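Local coordinates for protein endoglucanase (Clostridium thermocellum, PDB 2E4T) that hydrolyses internal beta-1,4-glucosidic bonds of cellulose, and probably of xyloglucan, as the glycoside hydrolase family 44 module of a larger multidomain enzyme, at residues D200-I208 and L241-E250. Residues are numbered along the deposited sequence; the frame is centred on the assembly and turned at random. Where two conformers were deposited one is given.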
loop_
_atom_site.group_PDB
_atom_site.type_symbol
_atom_site.label_atom_id
_atom_site.label_comp_id
_atom_site.label_asym_id
_atom_site.label_seq_id
_atom_site.Cartn_x
_atom_site.Cartn_y
_atom_site.Cartn_z
ATOM N N ASP A 200 -7.771 24.552 -9.182
ATOM C CA ASP A 200 -8.586 24.860 -8.021
ATOM C C ASP A 200 -8.425 23.756 -6.953
ATOM O O ASP A 200 -8.293 22.565 -7.293
ATOM C CB ASP A 200 -10.052 25.003 -8.432
ATOM C CG ASP A 200 -10.265 26.164 -9.409
ATOM O OD1 ASP A 200 -9.491 27.162 -9.341
ATOM O OD2 ASP A 200 -11.239 26.073 -10.210
ATOM N N ASN A 201 -8.504 24.116 -5.683
ATOM C CA ASN A 201 -8.461 23.121 -4.624
ATOM C C ASN A 201 -9.699 22.238 -4.732
ATOM O O ASN A 201 -10.840 22.754 -4.765
ATOM C CB ASN A 201 -8.443 23.818 -3.250
ATOM C CG ASN A 201 -7.179 24.632 -3.039
ATOM O OD1 ASN A 201 -6.119 24.301 -3.540
ATOM N ND2 ASN A 201 -7.285 25.732 -2.295
ATOM N N VAL A 202 -9.502 20.902 -4.746
ATOM C CA VAL A 202 -10.626 20.015 -4.989
ATOM C C VAL A 202 -11.695 20.155 -3.930
ATOM O O VAL A 202 -11.420 20.253 -2.706
ATOM C CB VAL A 202 -10.151 18.550 -5.104
ATOM C CG1 VAL A 202 -9.674 17.995 -3.758
ATOM C CG2 VAL A 202 -11.197 17.682 -5.765
ATOM N N THR A 203 -12.959 20.142 -4.345
ATOM C CA THR A 203 -14.069 20.114 -3.414
ATOM C C THR A 203 -14.453 18.676 -3.064
ATOM O O THR A 203 -14.250 17.737 -3.864
ATOM C CB THR A 203 -15.287 20.892 -3.979
ATOM O OG1 THR A 203 -15.732 20.228 -5.156
ATOM C CG2 THR A 203 -14.958 22.348 -4.238
ATOM N N ALA A 204 -15.016 18.518 -1.877
ATOM C CA ALA A 204 -15.577 17.224 -1.523
ATOM C C ALA A 204 -16.658 16.790 -2.543
ATOM O O ALA A 204 -16.710 15.616 -2.942
ATOM C CB ALA A 204 -16.146 17.288 -0.108
ATOM N N LYS A 205 -17.503 17.733 -2.957
ATOM C CA LYS A 205 -18.557 17.387 -3.920
ATOM C C LYS A 205 -17.953 16.924 -5.256
ATOM O O LYS A 205 -18.444 15.935 -5.833
ATOM C CB LYS A 205 -19.492 18.568 -4.160
ATOM C CG LYS A 205 -20.435 18.816 -2.990
ATOM C CD LYS A 205 -21.434 19.943 -3.291
ATOM C CE LYS A 205 -20.840 21.294 -3.669
ATOM N NZ LYS A 205 -19.974 21.868 -2.601
ATOM N N GLU A 206 -16.933 17.607 -5.772
ATOM C CA GLU A 206 -16.358 17.184 -7.040
ATOM C C GLU A 206 -15.749 15.783 -6.881
ATOM O O GLU A 206 -15.874 14.939 -7.777
ATOM C CB GLU A 206 -15.272 18.182 -7.504
ATOM C CG GLU A 206 -14.544 17.720 -8.762
ATOM C CD GLU A 206 -13.443 18.592 -9.323
ATOM O OE1 GLU A 206 -13.644 19.803 -9.518
ATOM O OE2 GLU A 206 -12.338 18.045 -9.475
ATOM N N LEU A 207 -15.019 15.563 -5.769
ATOM C CA LEU A 207 -14.359 14.261 -5.633
ATOM C C LEU A 207 -15.389 13.131 -5.617
ATOM O O LEU A 207 -15.174 12.085 -6.269
ATOM C CB LEU A 207 -13.461 14.256 -4.385
ATOM C CG LEU A 207 -12.641 12.993 -4.230
ATOM C CD1 LEU A 207 -11.793 12.676 -5.457
ATOM C CD2 LEU A 207 -11.743 13.153 -3.005
ATOM N N ILE A 208 -16.495 13.305 -4.878
ATOM C CA ILE A 208 -17.521 12.230 -4.908
ATOM C C ILE A 208 -18.106 12.062 -6.280
ATOM O O ILE A 208 -18.270 10.924 -6.761
ATOM C CB ILE A 208 -18.649 12.515 -3.856
ATOM C CG1 ILE A 208 -18.126 12.507 -2.450
ATOM C CG2 ILE A 208 -19.797 11.559 -4.038
ATOM C CD1 ILE A 208 -17.437 11.335 -2.031
ATOM N N LEU A 241 -9.859 16.742 3.763
ATOM C CA LEU A 241 -9.548 16.852 2.337
ATOM C C LEU A 241 -8.709 18.118 2.108
ATOM O O LEU A 241 -8.869 18.866 1.158
ATOM C CB LEU A 241 -10.795 16.745 1.473
ATOM C CG LEU A 241 -10.549 16.460 -0.022
ATOM C CD1 LEU A 241 -9.952 15.064 -0.230
ATOM C CD2 LEU A 241 -11.874 16.577 -0.784
ATOM N N GLN A 242 -7.715 18.320 3.002
ATOM C CA GLN A 242 -6.807 19.473 2.925
ATOM C C GLN A 242 -7.595 20.799 2.935
ATOM O O GLN A 242 -7.459 21.655 2.081
ATOM C CB GLN A 242 -5.846 19.416 1.758
ATOM C CG GLN A 242 -4.663 20.351 1.850
ATOM C CD GLN A 242 -3.452 19.751 2.414
ATOM O OE1 GLN A 242 -3.512 18.884 3.284
ATOM N NE2 GLN A 242 -2.326 20.169 1.911
ATOM N N SER A 243 -8.411 20.951 3.978
ATOM C CA SER A 243 -9.166 22.176 4.140
ATOM C C SER A 243 -10.013 22.445 2.883
ATOM O O SER A 243 -10.055 23.586 2.395
ATOM C CB SER A 243 -8.271 23.368 4.461
ATOM O OG SER A 243 -7.451 23.123 5.630
ATOM N N ALA A 244 -10.711 21.417 2.390
ATOM C CA ALA A 244 -11.403 21.577 1.104
ATOM C C ALA A 244 -12.385 22.736 1.214
ATOM O O ALA A 244 -13.031 22.954 2.243
ATOM C CB ALA A 244 -12.135 20.302 0.743
ATOM N N PRO A 245 -12.580 23.484 0.111
ATOM C CA PRO A 245 -13.372 24.722 0.209
ATOM C C PRO A 245 -14.814 24.546 0.611
ATOM O O PRO A 245 -15.416 25.511 1.112
ATOM C CB PRO A 245 -13.231 25.363 -1.189
ATOM C CG PRO A 245 -12.191 24.689 -1.896
ATOM C CD PRO A 245 -11.843 23.440 -1.172
ATOM N N ASP A 246 -15.393 23.381 0.370
ATOM C CA ASP A 246 -16.782 23.090 0.731
ATOM C C ASP A 246 -16.900 22.208 1.975
ATOM O O ASP A 246 -18.014 21.780 2.300
ATOM C CB ASP A 246 -17.576 22.481 -0.421
ATOM C CG ASP A 246 -16.999 21.144 -0.887
ATOM O OD1 ASP A 246 -15.869 20.789 -0.487
ATOM O OD2 ASP A 246 -17.737 20.468 -1.687
ATOM N N TRP A 247 -15.787 21.979 2.705
ATOM C CA TRP A 247 -15.872 21.049 3.830
ATOM C C TRP A 247 -16.718 21.590 4.982
ATOM O O TRP A 247 -17.348 20.814 5.709
ATOM C CB TRP A 247 -14.467 20.612 4.273
ATOM C CG TRP A 247 -14.480 19.586 5.344
ATOM C CD1 TRP A 247 -13.903 19.731 6.569
ATOM C CD2 TRP A 247 -15.080 18.266 5.327
ATOM N NE1 TRP A 247 -14.092 18.585 7.319
ATOM C CE2 TRP A 247 -14.846 17.700 6.595
ATOM C CE3 TRP A 247 -15.795 17.519 4.374
ATOM C CZ2 TRP A 247 -15.315 16.432 6.959
ATOM C CZ3 TRP A 247 -16.263 16.249 4.743
ATOM C CH2 TRP A 247 -16.040 15.740 6.022
ATOM N N GLY A 248 -16.798 22.911 5.129
ATOM C CA GLY A 248 -17.623 23.483 6.209
ATOM C C GLY A 248 -19.087 23.149 6.051
ATOM O O GLY A 248 -19.829 23.134 7.045
ATOM N N THR A 249 -19.562 22.982 4.812
ATOM C CA THR A 249 -20.937 22.594 4.563
ATOM C C THR A 249 -21.055 21.092 4.392
ATOM O O THR A 249 -21.872 20.433 5.062
ATOM C CB THR A 249 -21.520 23.331 3.353
ATOM O OG1 THR A 249 -20.617 23.297 2.269
ATOM C CG2 THR A 249 -21.789 24.782 3.732
ATOM N N GLU A 250 -20.218 20.492 3.523
ATOM C CA GLU A 250 -20.372 19.071 3.275
ATOM C C GLU A 250 -20.048 18.217 4.500
ATOM O O GLU A 250 -20.605 17.139 4.665
ATOM C CB GLU A 250 -19.449 18.666 2.117
ATOM C CG GLU A 250 -19.882 19.220 0.782
ATOM C CD GLU A 250 -21.292 18.758 0.445
ATOM O OE1 GLU A 250 -21.530 17.546 0.311
ATOM O OE2 GLU A 250 -22.184 19.650 0.337
HETATM O O HOH W 1 -9.131 20.492 -1.178
HETATM O O HOH W 2 -21.559 22.208 -0.194
#
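N201 meets P245 where the loop entering helix 204-221 of the TIM-like barrel runs beside the loop between helices 235-240 and 247-250; N201 CB lies 4.0 Å from P245 CD, while N201 OD1 bonds to S191 OG. V202 turns CG1 onto L241, the two side chains crossing at about a right angle, and a water joins the two loops by donating to both V202 O and L241 O. T203 is the N-cap of helix 204-221: T203 OG1, set between backbone N and carbonyl carbon (chi1 64°), accepts from E206 N at 2.9 Å. The first two N-H groups of that helix go instead across the contact to D246, whose carboxylate straddles them. A204 N donates to D246 OD1 (2.8 Å) and K205 N to D246 OD2 (3.0 Å, 165° at the hydrogen), each oxygen accepting on its syn lone pair. At this helix start the positive end of the helix dipole probably stabilises the charge of D246. A204 also rests CA on L241 CD2. K205 lays its CG against the carboxylate carbon CD of E250 (3.5 Å), whose OE1 bonds to Y260. Bends at chi3 and chi4 then fold K205 back, where K205 NZ donates both to a water held by E250 OE2 and to the anti lone pair of D246 OD2, a 2.8 Å salt bridge. L207 reaches the other branch of L241, L207 CD2 lying 3.8 Å from L241 CD1.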